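Local atomic coordinates of peptidase S15/CocE/NonD (Thaumarchaeota archaeon SCGC AB-539-E09, PDB entry 4PF1), a protein that acts as an aminopeptidase, probably a serine peptidase of the S15 family that cleaves residues from the N-terminal end of peptides. Residues 32-37 / 48-53; 60-65 / 100-105; 187-192 / 273-278; 192-197 / 298-303. All blocks are in the same frame, centred on the assembly; numbering follows the deposited sequence.

Interaction 1: residues 32-37 / 48-53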
loop_
_atom_site.group_PDB
_atom_site.type_symbol
_atom_site.label_atom_id
_atom_site.label_comp_id
_atom_site.label_asym_id
_atom_site.label_seq_id
_atom_site.Cartn_x
_atom_site.Cartn_y
_atom_site.Cartn_z
ATOM N N TYR A 32 -24.893 -26.851 -4.526
ATOM C CA TYR A 32 -24.445 -27.970 -3.697
ATOM C C TYR A 32 -25.405 -28.199 -2.526
ATOM O O TYR A 32 -26.094 -27.268 -2.106
ATOM C CB TYR A 32 -23.010 -27.717 -3.168
ATOM C CG TYR A 32 -22.917 -26.614 -2.129
ATOM C CD1 TYR A 32 -22.860 -25.274 -2.506
ATOM C CD2 TYR A 32 -22.869 -26.911 -0.768
ATOM C CE1 TYR A 32 -22.790 -24.256 -1.556
ATOM C CE2 TYR A 32 -22.794 -25.901 0.191
ATOM C CZ TYR A 32 -22.746 -24.574 -0.207
ATOM O OH TYR A 32 -22.657 -23.575 0.735
ATOM N N THR A 33 -25.403 -29.423 -1.965
ATOM C CA THR A 33 -26.201 -29.765 -0.788
ATOM C C THR A 33 -25.249 -30.004 0.388
ATOM O O THR A 33 -24.201 -30.634 0.222
ATOM C CB THR A 33 -27.114 -30.965 -1.083
ATOM O OG1 THR A 33 -27.993 -30.617 -2.152
ATOM C CG2 THR A 33 -27.938 -31.393 0.127
ATOM N N ARG A 34 -25.601 -29.474 1.566
ATOM C CA ARG A 34 -24.790 -29.601 2.770
ATOM C C ARG A 34 -25.446 -30.582 3.745
ATOM O O ARG A 34 -26.510 -30.289 4.297
ATOM C CB ARG A 34 -24.589 -28.217 3.417
ATOM C CG ARG A 34 -23.604 -28.191 4.585
ATOM C CD ARG A 34 -23.508 -26.802 5.195
ATOM N NE ARG A 34 -22.807 -25.865 4.314
ATOM C CZ ARG A 34 -21.499 -25.630 4.362
ATOM N NH1 ARG A 34 -20.740 -26.242 5.264
ATOM N NH2 ARG A 34 -20.941 -24.774 3.517
ATOM N N ARG A 35 -24.822 -31.761 3.930
ATOM C CA ARG A 35 -25.307 -32.794 4.850
ATOM C C ARG A 35 -24.455 -32.819 6.114
ATOM O O ARG A 35 -23.244 -33.031 6.039
ATOM C CB ARG A 35 -25.307 -34.176 4.177
ATOM C CG ARG A 35 -26.643 -34.559 3.566
ATOM C CD ARG A 35 -26.653 -36.003 3.093
ATOM N NE ARG A 35 -26.761 -36.950 4.206
ATOM C CZ ARG A 35 -27.041 -38.243 4.062
ATOM N NH1 ARG A 35 -27.253 -38.753 2.855
ATOM N NH2 ARG A 35 -27.120 -39.031 5.125
ATOM N N GLU A 36 -25.085 -32.580 7.273
ATOM C CA GLU A 36 -24.401 -32.577 8.568
ATOM C C GLU A 36 -24.778 -33.842 9.327
ATOM O O GLU A 36 -25.957 -34.054 9.635
ATOM C CB GLU A 36 -24.743 -31.309 9.366
ATOM C CG GLU A 36 -24.304 -30.031 8.664
ATOM C CD GLU A 36 -24.608 -28.739 9.398
ATOM O OE1 GLU A 36 -25.780 -28.535 9.793
ATOM O OE2 GLU A 36 -23.686 -27.901 9.519
ATOM N N GLU A 37 -23.795 -34.727 9.553
ATOM C CA GLU A 37 -24.060 -36.018 10.181
ATOM C C GLU A 37 -23.183 -36.276 11.397
ATOM O O GLU A 37 -21.985 -35.993 11.375
ATOM C CB GLU A 37 -23.867 -37.158 9.160
ATOM C CG GLU A 37 -24.799 -37.090 7.956
ATOM C CD GLU A 37 -26.245 -37.484 8.199
ATOM O OE1 GLU A 37 -26.515 -38.206 9.185
ATOM O OE2 GLU A 37 -27.107 -37.092 7.381
ATOM N N ASN A 48 -18.659 -35.259 14.290
ATOM C CA ASN A 48 -19.339 -34.285 13.443
ATOM C C ASN A 48 -18.759 -34.328 12.029
ATOM O O ASN A 48 -17.559 -34.107 11.846
ATOM C CB ASN A 48 -19.238 -32.885 14.043
ATOM C CG ASN A 48 -20.104 -31.865 13.358
ATOM O OD1 ASN A 48 -21.220 -32.158 12.905
ATOM N ND2 ASN A 48 -19.613 -30.638 13.276
ATOM N N THR A 49 -19.603 -34.669 11.039
ATOM C CA THR A 49 -19.163 -34.855 9.660
ATOM C C THR A 49 -19.958 -33.963 8.697
ATOM O O THR A 49 -21.185 -34.057 8.625
ATOM C CB THR A 49 -19.264 -36.343 9.289
ATOM O OG1 THR A 49 -18.770 -37.130 10.378
ATOM C CG2 THR A 49 -18.500 -36.683 8.030
ATOM N N ILE A 50 -19.243 -33.112 7.946
ATOM C CA ILE A 50 -19.841 -32.182 6.986
ATOM C C ILE A 50 -19.627 -32.723 5.579
ATOM O O ILE A 50 -18.492 -32.787 5.110
ATOM C CB ILE A 50 -19.267 -30.736 7.156
ATOM C CG1 ILE A 50 -19.279 -30.253 8.647
ATOM C CG2 ILE A 50 -19.940 -29.730 6.205
ATOM C CD1 ILE A 50 -20.636 -30.421 9.446
ATOM N N ILE A 51 -20.723 -33.116 4.914
ATOM C CA ILE A 51 -20.694 -33.704 3.574
ATOM C C ILE A 51 -21.244 -32.701 2.542
ATOM O O ILE A 51 -22.401 -32.279 2.637
ATOM C CB ILE A 51 -21.478 -35.050 3.555
ATOM C CG1 ILE A 51 -20.990 -36.000 4.678
ATOM C CG2 ILE A 51 -21.386 -35.728 2.180
ATOM C CD1 ILE A 51 -22.095 -36.830 5.340
ATOM N N LEU A 52 -20.406 -32.324 1.566
ATOM C CA LEU A 52 -20.789 -31.383 0.514
ATOM C C LEU A 52 -20.967 -32.133 -0.804
ATOM O O LEU A 52 -19.997 -32.640 -1.373
ATOM C CB LEU A 52 -19.753 -30.244 0.373
ATOM C CG LEU A 52 -19.323 -29.535 1.672
ATOM C CD1 LEU A 52 -18.158 -28.616 1.419
ATOM C CD2 LEU A 52 -20.481 -28.758 2.302
ATOM N N ILE A 53 -22.217 -32.250 -1.258
ATOM C CA ILE A 53 -22.533 -32.974 -2.484
ATOM C C ILE A 53 -22.917 -31.982 -3.585
ATOM O O ILE A 53 -23.881 -31.235 -3.416
ATOM C CB ILE A 53 -23.654 -34.036 -2.261
ATOM C CG1 ILE A 53 -23.452 -34.821 -0.942
ATOM C CG2 ILE A 53 -23.756 -34.979 -3.474
ATOM C CD1 ILE A 53 -24.728 -35.358 -0.315
HETATM O O HOH W 1 -26.962 -32.751 -3.924
#
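Thr33 to Glu37 run antiparallel to Thr49 to Ile53, the two segment axes 4.7 Å apart at closest approach and their directions 162° apart, and three reciprocal pairs of N-H···O bonds tie Thr33 to Ile53, Arg35 to Ile51 and Glu37 to Thr49. The bond from Arg35 N to Ile51 O, 2.8 Å with an angle of 174° at the hydrogen, is nearly straight. Side chains alternate between the two faces. On one, Arg34 extends with CG anti to its backbone N and bends at chi3 (-71°), which lays its guanidinium over Leu52: Leu52 CD2 sits 3.9 Å from Arg34 CZ, over one face of the planar group. Thr75 O accepts from Arg34 NH2. Farther along, Glu36 lies alongside Ile50, CG to CD1 3.8 Å. These strands form the beta hairpin at the edge of the large alpha/beta-hydrolase sheet, strand 32-40 being outermost within the chain. On the other face, Arg35 grips Glu37 side-on, NE and NH2 both reaching Glu37 OE2 from the same side of the carboxylate plane, NH2 at 3.0 Å. The aliphatic part of this salt-bridged pair lies over the isoleucines, Arg35 CD meeting Ile53 CD1 at 4.0 Å and Glu37 CG meeting Ile51 CD1 at 3.8 Å.

Interaction 2: residues 60-65 / 100-105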
loop_
_atom_site.group_PDB
_atom_site.type_symbol
_atom_site.label_atom_id
_atom_site.label_comp_id
_atom_site.label_asym_id
_atom_site.label_seq_id
_atom_site.Cartn_x
_atom_site.Cartn_y
_atom_site.Cartn_z
ATOM N N THR A 60 -19.792 -40.191 -8.293
ATOM C CA THR A 60 -18.595 -39.348 -8.142
ATOM C C THR A 60 -17.800 -39.771 -6.874
ATOM O O THR A 60 -18.410 -40.194 -5.891
ATOM C CB THR A 60 -18.994 -37.837 -8.144
ATOM O OG1 THR A 60 -17.840 -37.019 -8.321
ATOM C CG2 THR A 60 -19.743 -37.408 -6.890
ATOM N N PRO A 61 -16.449 -39.678 -6.859
ATOM C CA PRO A 61 -15.710 -40.092 -5.650
ATOM C C PRO A 61 -15.836 -39.110 -4.479
ATOM O O PRO A 61 -16.383 -38.011 -4.633
ATOM C CB PRO A 61 -14.266 -40.188 -6.136
ATOM C CG PRO A 61 -14.184 -39.245 -7.266
ATOM C CD PRO A 61 -15.527 -39.258 -7.938
ATOM N N ILE A 62 -15.312 -39.516 -3.305
ATOM C CA ILE A 62 -15.306 -38.709 -2.083
ATOM C C ILE A 62 -13.870 -38.283 -1.750
ATOM O O ILE A 62 -12.946 -39.092 -1.842
ATOM C CB ILE A 62 -15.961 -39.492 -0.900
ATOM C CG1 ILE A 62 -17.477 -39.715 -1.137
ATOM C CG2 ILE A 62 -15.699 -38.810 0.469
ATOM C CD1 ILE A 62 -18.084 -40.878 -0.318
ATOM N N VAL A 63 -13.692 -37.020 -1.344
ATOM C CA VAL A 63 -12.397 -36.514 -0.899
ATOM C C VAL A 63 -12.563 -36.088 0.588
ATOM O O VAL A 63 -13.328 -35.172 0.894
ATOM C CB VAL A 63 -11.802 -35.420 -1.841
ATOM C CG1 VAL A 63 -12.710 -34.200 -1.966
ATOM C CG2 VAL A 63 -10.392 -35.027 -1.421
ATOM N N LEU A 64 -11.949 -36.864 1.502
ATOM C CA LEU A 64 -12.098 -36.713 2.951
ATOM C C LEU A 64 -10.925 -35.978 3.609
ATOM O O LEU A 64 -9.765 -36.272 3.333
ATOM C CB LEU A 64 -12.272 -38.118 3.600
ATOM C CG LEU A 64 -12.271 -38.214 5.148
ATOM C CD1 LEU A 64 -13.492 -37.535 5.759
ATOM C CD2 LEU A 64 -12.198 -39.655 5.602
ATOM N N THR A 65 -11.251 -35.059 4.532
ATOM C CA THR A 65 -10.275 -34.331 5.336
ATOM C C THR A 65 -10.749 -34.356 6.794
ATOM O O THR A 65 -11.893 -34.004 7.076
ATOM C CB THR A 65 -10.053 -32.912 4.793
ATOM O OG1 THR A 65 -9.742 -32.988 3.396
ATOM C CG2 THR A 65 -8.933 -32.176 5.530
ATOM N N ILE A 100 -17.378 -35.360 -4.108
ATOM C CA ILE A 100 -18.067 -35.103 -2.852
ATOM C C ILE A 100 -16.967 -34.698 -1.863
ATOM O O ILE A 100 -15.968 -35.411 -1.737
ATOM C CB ILE A 100 -18.916 -36.323 -2.383
ATOM C CG1 ILE A 100 -20.197 -36.460 -3.237
ATOM C CG2 ILE A 100 -19.262 -36.217 -0.890
ATOM C CD1 ILE A 100 -20.726 -37.894 -3.386
ATOM N N ILE A 101 -17.089 -33.509 -1.257
ATOM C CA ILE A 101 -16.074 -33.011 -0.327
ATOM C C ILE A 101 -16.580 -33.180 1.105
ATOM O O ILE A 101 -17.655 -32.678 1.451
ATOM C CB ILE A 101 -15.660 -31.551 -0.655
ATOM C CG1 ILE A 101 -15.148 -31.446 -2.117
ATOM C CG2 ILE A 101 -14.597 -31.045 0.342
ATOM C CD1 ILE A 101 -15.434 -30.165 -2.794
ATOM N N VAL A 102 -15.819 -33.927 1.925
ATOM C CA VAL A 102 -16.208 -34.239 3.299
ATOM C C VAL A 102 -15.155 -33.744 4.299
ATOM O O VAL A 102 -13.974 -34.080 4.177
ATOM C CB VAL A 102 -16.483 -35.764 3.481
ATOM C CG1 VAL A 102 -16.840 -36.093 4.922
ATOM C CG2 VAL A 102 -17.578 -36.251 2.537
ATOM N N TYR A 103 -15.604 -32.981 5.310
ATOM C CA TYR A 103 -14.767 -32.505 6.412
ATOM C C TYR A 103 -15.341 -33.005 7.715
ATOM O O TYR A 103 -16.540 -32.844 7.965
ATOM C CB TYR A 103 -14.646 -30.973 6.414
ATOM C CG TYR A 103 -13.505 -30.471 5.561
ATOM C CD1 TYR A 103 -13.579 -30.507 4.170
ATOM C CD2 TYR A 103 -12.338 -29.983 6.141
ATOM C CE1 TYR A 103 -12.515 -30.083 3.379
ATOM C CE2 TYR A 103 -11.277 -29.530 5.359
ATOM C CZ TYR A 103 -11.368 -29.588 3.978
ATOM O OH TYR A 103 -10.322 -29.172 3.199
ATOM N N GLN A 104 -14.509 -33.651 8.532
ATOM C CA GLN A 104 -14.973 -34.212 9.790
ATOM C C GLN A 104 -14.172 -33.677 10.959
ATOM O O GLN A 104 -12.941 -33.631 10.891
ATOM C CB GLN A 104 -14.894 -35.754 9.749
ATOM C CG GLN A 104 -15.381 -36.440 11.031
ATOM C CD GLN A 104 -15.152 -37.923 11.003
ATOM O OE1 GLN A 104 -14.014 -38.404 11.077
ATOM N NE2 GLN A 104 -16.232 -38.683 10.943
ATOM N N ASP A 105 -14.867 -33.306 12.054
ATOM C CA ASP A 105 -14.195 -32.905 13.285
ATOM C C ASP A 105 -13.594 -34.153 13.913
ATOM O O ASP A 105 -14.307 -35.150 14.085
ATOM C CB ASP A 105 -15.175 -32.228 14.271
ATOM C CG ASP A 105 -15.639 -30.828 13.902
ATOM O OD1 ASP A 105 -14.801 -30.029 13.423
ATOM O OD2 ASP A 105 -16.812 -30.500 14.185
#
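Val63 N donates to Ile100 O at 2.8 Å, the shortest of five backbone bonds that join these parallel strands, and it approaches nearly in line with the carbonyl (C=O···N 178°). The series continues from Ile100 N to Pro61 O, Val102 N to Val63 O, Thr65 N to Val102 O and Gln104 N to Thr65 O, the alternation expected of a parallel pair, here in the central sheet of the alpha/beta-hydrolase fold. On one face, Ile62 CG2 meets Val102 CG2 at 3.8 Å, and Leu64 reaches across with CD1 to Val102 CG1 at 3.7 Å. On the other, Val63 and Ile101 lie side by side, CG1 to CG1 3.7 Å. Next to them, Thr65 CB stands over the face of the Tyr103 ring, 3.7 Å from its centroid and 17° off the normal, a CH-pi contact. With Thr65 OG1 beside the backbone N (chi1 -52°), CG2 stands anti to that N and comes 3.5 Å from Tyr103 CE2, while OG1 bonds to Ile158 O. Asn91 OD1 pairs with the Tyr103 hydroxyl. An alanine at Tyr103 would remove the ring beneath Thr65 and is likely to leave Asn91 OD1 without this hydroxyl partner. The side-chain contact across the strands is thus apolar, and the buried hydroxyls of Thr65 and Tyr103 find their partners outside the pair.

Interaction 3: residues 187-192 / 273-278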
loop_
_atom_site.group_PDB
_atom_site.type_symbol
_atom_site.label_atom_id
_atom_site.label_comp_id
_atom_site.label_asym_id
_atom_site.label_seq_id
_atom_site.Cartn_x
_atom_site.Cartn_y
_atom_site.Cartn_z
ATOM N N MET A 187 2.542 -33.417 9.899
ATOM C CA MET A 187 3.188 -33.483 11.204
ATOM C C MET A 187 3.727 -34.905 11.339
ATOM O O MET A 187 2.938 -35.855 11.345
ATOM C CB MET A 187 2.184 -33.147 12.330
ATOM C CG MET A 187 1.640 -31.724 12.271
ATOM S SD MET A 187 0.346 -31.387 13.504
ATOM C CE MET A 187 1.292 -31.430 14.980
ATOM N N VAL A 188 5.057 -35.071 11.315
ATOM C CA VAL A 188 5.671 -36.407 11.330
ATOM C C VAL A 188 6.464 -36.624 12.620
ATOM O O VAL A 188 6.237 -37.615 13.314
ATOM C CB VAL A 188 6.529 -36.633 10.055
ATOM C CG1 VAL A 188 7.409 -37.877 10.165
ATOM C CG2 VAL A 188 5.642 -36.709 8.817
ATOM N N ASP A 189 7.396 -35.716 12.933
ATOM C CA ASP A 189 8.164 -35.817 14.163
ATOM C C ASP A 189 8.255 -34.445 14.812
ATOM O O ASP A 189 9.063 -33.606 14.401
ATOM C CB ASP A 189 9.557 -36.426 13.917
ATOM C CG ASP A 189 10.186 -37.048 15.155
ATOM O OD1 ASP A 189 10.069 -36.448 16.249
ATOM O OD2 ASP A 189 10.855 -38.092 15.017
ATOM N N GLY A 190 7.413 -34.241 15.825
ATOM C CA GLY A 190 7.309 -32.990 16.567
ATOM C C GLY A 190 8.527 -32.629 17.392
ATOM O O GLY A 190 8.652 -31.487 17.834
ATOM N N TRP A 191 9.439 -33.592 17.603
ATOM C CA TRP A 191 10.659 -33.376 18.380
ATOM C C TRP A 191 11.873 -33.215 17.466
ATOM O O TRP A 191 12.685 -32.312 17.688
ATOM C CB TRP A 191 10.883 -34.537 19.361
ATOM C CG TRP A 191 11.885 -34.251 20.442
ATOM C CD1 TRP A 191 11.618 -33.901 21.732
ATOM C CD2 TRP A 191 13.313 -34.334 20.336
ATOM N NE1 TRP A 191 12.790 -33.754 22.436
ATOM C CE2 TRP A 191 13.846 -34.014 21.604
ATOM C CE3 TRP A 191 14.200 -34.637 19.287
ATOM C CZ2 TRP A 191 15.223 -34.009 21.857
ATOM C CZ3 TRP A 191 15.561 -34.613 19.535
ATOM C CH2 TRP A 191 16.060 -34.305 20.807
ATOM N N MET A 192 12.029 -34.117 16.470
ATOM C CA MET A 192 13.184 -34.099 15.569
ATOM C C MET A 192 13.278 -32.809 14.756
ATOM O O MET A 192 14.358 -32.225 14.691
ATOM C CB MET A 192 13.204 -35.322 14.637
ATOM C CG MET A 192 13.830 -36.565 15.270
ATOM S SD MET A 192 15.525 -36.352 15.905
ATOM C CE MET A 192 16.406 -35.970 14.386
ATOM N N ALA A 273 6.861 -41.042 16.166
ATOM C CA ALA A 273 7.456 -40.636 14.882
ATOM C C ALA A 273 6.759 -41.365 13.726
ATOM O O ALA A 273 6.803 -42.595 13.649
ATOM C CB ALA A 273 8.950 -40.922 14.876
ATOM N N MET A 274 6.039 -40.601 12.890
ATOM C CA MET A 274 5.222 -41.117 11.790
ATOM C C MET A 274 6.032 -41.846 10.723
ATOM O O MET A 274 5.527 -42.802 10.143
ATOM C CB MET A 274 4.398 -39.991 11.156
ATOM C CG MET A 274 3.350 -39.425 12.094
ATOM S SD MET A 274 2.215 -40.703 12.692
ATOM C CE MET A 274 1.024 -40.707 11.341
ATOM N N ASP A 275 7.281 -41.408 10.468
ATOM C CA ASP A 275 8.167 -42.064 9.502
ATOM C C ASP A 275 8.566 -43.459 10.008
ATOM O O ASP A 275 8.541 -44.420 9.242
ATOM C CB ASP A 275 9.420 -41.202 9.227
ATOM C CG ASP A 275 10.288 -40.941 10.445
ATOM O OD1 ASP A 275 9.767 -40.384 11.438
ATOM O OD2 ASP A 275 11.483 -41.289 10.403
ATOM N N LYS A 276 8.884 -43.569 11.310
ATOM C CA LYS A 276 9.284 -44.827 11.939
ATOM C C LYS A 276 8.076 -45.768 12.082
ATOM O O LYS A 276 8.208 -46.969 11.831
ATOM C CB LYS A 276 9.951 -44.562 13.298
ATOM C CG LYS A 276 11.314 -43.879 13.173
ATOM C CD LYS A 276 11.826 -43.354 14.510
ATOM C CE LYS A 276 13.171 -42.670 14.391
ATOM N NZ LYS A 276 13.071 -41.335 13.736
ATOM N N MET A 277 6.891 -45.206 12.419
ATOM C CA MET A 277 5.635 -45.953 12.565
ATOM C C MET A 277 5.170 -46.535 11.205
ATOM O O MET A 277 4.936 -47.740 11.117
ATOM C CB MET A 277 4.544 -45.052 13.185
ATOM C CG MET A 277 3.293 -45.804 13.624
ATOM S SD MET A 277 2.074 -46.003 12.292
ATOM C CE MET A 277 1.287 -44.399 12.328
ATOM N N LEU A 278 5.047 -45.683 10.155
ATOM C CA LEU A 278 4.605 -46.114 8.814
ATOM C C LEU A 278 5.562 -47.139 8.176
ATOM O O LEU A 278 5.122 -47.958 7.362
ATOM C CB LEU A 278 4.429 -44.910 7.871
ATOM C CG LEU A 278 3.139 -44.104 8.042
ATOM C CD1 LEU A 278 3.323 -42.685 7.570
ATOM C CD2 LEU A 278 1.990 -44.741 7.293
HETATM O O HOH W 2 11.757 -39.062 12.711
#
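Val188 turns CG1 anti to its backbone N (chi1 168°), which carries this methyl across the start of helix 274-279: it lies 3.8 Å from Met274 CB and 3.5 Å from Asp275 N, crossing the Asp275 side chain at about a right angle. The backbone of Val188 also takes part, its O accepting from Met274 N at 3.0 Å with an angle of 176° at the hydrogen, though the donor is tilted from the carbonyl plane. Met274 bends at chi2 and chi3, its CG staying 3.7 Å from Met187 O while its end leads away toward helix 162-169. Asp189 OD1 accepts from Trp191 N, closing an Asx turn, and from Met192 N, which extends it to an Asx motif in the loop after strand 178-184 of the hydrolase sheet. The Trp191 bond uses the anti lone pair, whereas Met192 N comes from above the carboxylate plane. The other oxygen, OD2, packs 3.4 Å from Ala273 CB at the N-cap position and also bonds to Tyr265 OH. Asp275 has CG between its backbone N and carbonyl carbon (chi1 61°), bringing OD1 toward the loop. There a water donates to Asp189 OD2 and Asp275 OD1, 2.7 Å from each, bridging two carboxylates that would otherwise probably repel. Lys304 forms a salt bridge with Asp275 OD2.

Interaction 4: residues 192-197 / 298-303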
loop_
_atom_site.group_PDB
_atom_site.type_symbol
_atom_site.label_atom_id
_atom_site.label_comp_id
_atom_site.label_asym_id
_atom_site.label_seq_id
_atom_site.Cartn_x
_atom_site.Cartn_y
_atom_site.Cartn_z
ATOM N N MET A 192 12.029 -34.117 16.470
ATOM C CA MET A 192 13.184 -34.099 15.569
ATOM C C MET A 192 13.278 -32.809 14.756
ATOM O O MET A 192 14.358 -32.225 14.691
ATOM C CB MET A 192 13.204 -35.322 14.637
ATOM C CG MET A 192 13.830 -36.565 15.270
ATOM S SD MET A 192 15.525 -36.352 15.905
ATOM C CE MET A 192 16.406 -35.970 14.386
ATOM N N GLY A 193 12.173 -32.359 14.164
ATOM C CA GLY A 193 12.228 -31.128 13.380
ATOM C C GLY A 193 10.936 -30.567 12.826
ATOM O O GLY A 193 10.971 -29.810 11.851
ATOM N N ASP A 194 9.791 -30.882 13.444
ATOM C CA ASP A 194 8.549 -30.323 12.936
ATOM C C ASP A 194 8.039 -29.150 13.819
ATOM O O ASP A 194 8.684 -28.104 13.832
ATOM C CB ASP A 194 7.483 -31.402 12.678
ATOM C CG ASP A 194 7.715 -32.201 11.392
ATOM O OD1 ASP A 194 8.297 -31.638 10.434
ATOM O OD2 ASP A 194 7.304 -33.378 11.341
ATOM N N ASP A 195 6.899 -29.297 14.514
ATOM C CA ASP A 195 6.254 -28.178 15.219
ATOM C C ASP A 195 6.761 -27.827 16.624
ATOM O O ASP A 195 6.844 -26.639 16.933
ATOM C CB ASP A 195 4.743 -28.410 15.311
ATOM C CG ASP A 195 4.054 -28.353 13.971
ATOM O OD1 ASP A 195 3.946 -27.246 13.406
ATOM O OD2 ASP A 195 3.620 -29.412 13.489
ATOM N N TRP A 196 6.959 -28.818 17.505
ATOM C CA TRP A 196 7.253 -28.555 18.921
ATOM C C TRP A 196 8.742 -28.325 19.214
ATOM O O TRP A 196 9.063 -27.424 19.987
ATOM C CB TRP A 196 6.681 -29.671 19.820
ATOM C CG TRP A 196 5.380 -30.254 19.322
ATOM C CD1 TRP A 196 5.138 -31.558 19.003
ATOM C CD2 TRP A 196 4.176 -29.532 19.010
ATOM N NE1 TRP A 196 3.859 -31.698 18.514
ATOM C CE2 TRP A 196 3.247 -30.468 18.502
ATOM C CE3 TRP A 196 3.796 -28.180 19.097
ATOM C CZ2 TRP A 196 1.943 -30.107 18.144
ATOM C CZ3 TRP A 196 2.520 -27.816 18.693
ATOM C CH2 TRP A 196 1.610 -28.773 18.223
ATOM N N PHE A 197 9.635 -29.136 18.626
ATOM C CA PHE A 197 11.087 -29.002 18.801
ATOM C C PHE A 197 11.823 -29.213 17.477
ATOM O O PHE A 197 11.329 -29.932 16.606
ATOM C CB PHE A 197 11.641 -30.030 19.827
ATOM C CG PHE A 197 11.037 -30.092 21.211
ATOM C CD1 PHE A 197 9.843 -30.773 21.436
ATOM C CD2 PHE A 197 11.745 -29.635 22.316
ATOM C CE1 PHE A 197 9.316 -30.889 22.725
ATOM C CE2 PHE A 197 11.214 -29.748 23.607
ATOM C CZ PHE A 197 10.005 -30.377 23.803
ATOM N N ASP A 298 6.484 -27.455 9.303
ATOM C CA ASP A 298 6.794 -28.890 9.172
ATOM C C ASP A 298 7.756 -29.143 8.000
ATOM O O ASP A 298 7.384 -29.783 7.012
ATOM C CB ASP A 298 5.495 -29.708 9.007
ATOM C CG ASP A 298 4.554 -29.594 10.187
ATOM O OD1 ASP A 298 4.771 -30.301 11.183
ATOM O OD2 ASP A 298 3.604 -28.799 10.108
ATOM N N ILE A 299 9.004 -28.645 8.126
ATOM C CA ILE A 299 10.045 -28.747 7.090
ATOM C C ILE A 299 10.785 -30.117 7.111
ATOM O O ILE A 299 11.510 -30.436 6.164
ATOM C CB ILE A 299 11.042 -27.553 7.239
ATOM C CG1 ILE A 299 11.705 -27.191 5.894
ATOM C CG2 ILE A 299 12.066 -27.773 8.371
ATOM C CD1 ILE A 299 12.015 -25.731 5.723
ATOM N N TYR A 300 10.599 -30.907 8.182
ATOM C CA TYR A 300 11.281 -32.192 8.387
ATOM C C TYR A 300 10.472 -33.385 7.846
ATOM O O TYR A 300 11.045 -34.301 7.242
ATOM C CB TYR A 300 11.552 -32.379 9.900
ATOM C CG TYR A 300 12.088 -33.734 10.307
ATOM C CD1 TYR A 300 13.457 -33.960 10.409
ATOM C CD2 TYR A 300 11.229 -34.758 10.691
ATOM C CE1 TYR A 300 13.958 -35.199 10.800
ATOM C CE2 TYR A 300 11.717 -36.008 11.066
ATOM C CZ TYR A 300 13.084 -36.222 11.128
ATOM O OH TYR A 300 13.571 -37.436 11.538
ATOM N N GLY A 301 9.174 -33.375 8.121
ATOM C CA GLY A 301 8.242 -34.456 7.824
ATOM C C GLY A 301 8.221 -35.096 6.449
ATOM O O GLY A 301 8.458 -36.303 6.327
ATOM N N SER A 302 7.831 -34.325 5.425
ATOM C CA SER A 302 7.635 -34.819 4.057
ATOM C C SER A 302 8.906 -35.475 3.431
ATOM O O SER A 302 8.792 -36.613 2.967
ATOM C CB SER A 302 7.088 -33.717 3.160
ATOM O OG SER A 302 5.877 -33.206 3.697
ATOM N N PRO A 303 10.122 -34.848 3.443
ATOM C CA PRO A 303 11.296 -35.546 2.876
ATOM C C PRO A 303 11.677 -36.810 3.661
ATOM O O PRO A 303 12.100 -37.793 3.050
ATOM C CB PRO A 303 12.403 -34.495 2.925
ATOM C CG PRO A 303 11.963 -33.511 3.926
ATOM C CD PRO A 303 10.479 -33.496 3.924
HETATM O O HOH W 3 9.477 -27.633 10.936
#
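Asp194 and Asp298 both place CG beside their backbone N (chi1 -77° and -61°), and Tyr300 sends its ring anti to its own N (172°), so that carboxylates and ring converge between two loops of the alpha/beta-hydrolase domain. The neighbourhood fits a serine-peptidase active site: Asp298 N bonds to Asp295 and its OD2 makes a weak bond to Ser161, two residues that with His328 probably form the catalytic triad. Asp194 OD1 receives Gly301 N at 3.0 Å on its syn lone pair and Tyr300 N more weakly at 3.3 Å, while OD2 takes the backbone N-H groups of Val188 and Asp189. One carboxylate thus joins the turn leading into helix 301-309 to its own loop. An asparagine at Asp194 would put an amide NH2 in place of one oxygen and would probably leave either the Gly301 or the Val188 and Asp189 N-H groups without their acceptor. Asp195 OD2 lies 2.7 Å from Asp298 OD1, with the carboxylate planes steeply inclined to each other. Gly193 has no side chain where a CB would clash with Tyr300 CB. A water donates to Gly193 O at 2.8 Å and accepts from Ile299 N. Over one face of the Tyr300 ring, Met192 CB makes a CH-pi contact 4.0 Å from the centroid and comes within 3.6 Å of Tyr300 CZ.

Interactions 1 and 2 share the large mixed sheet: strands 46-54 and 100-105 are neighbours there, bonded through Ile50 N to Tyr103 O, and the two contact centres lie about 9 Å apart. Together they set the order 32-40, 46-54, 100-105, 60-67 at one end of the sheet. Along the chain interaction 1 closes before interaction 2 opens, and both precede interactions 3 and 4. These last two, centres about 8 Å apart, share Met192 and alternate their segments, so the one loop between strands 178-184 and 197-198 is held against helix 274-279 and the start of helix 301-309. The centres of interactions 1 and 4 are about 33 Å apart, which separates the sheet's edge from the probable active-site region.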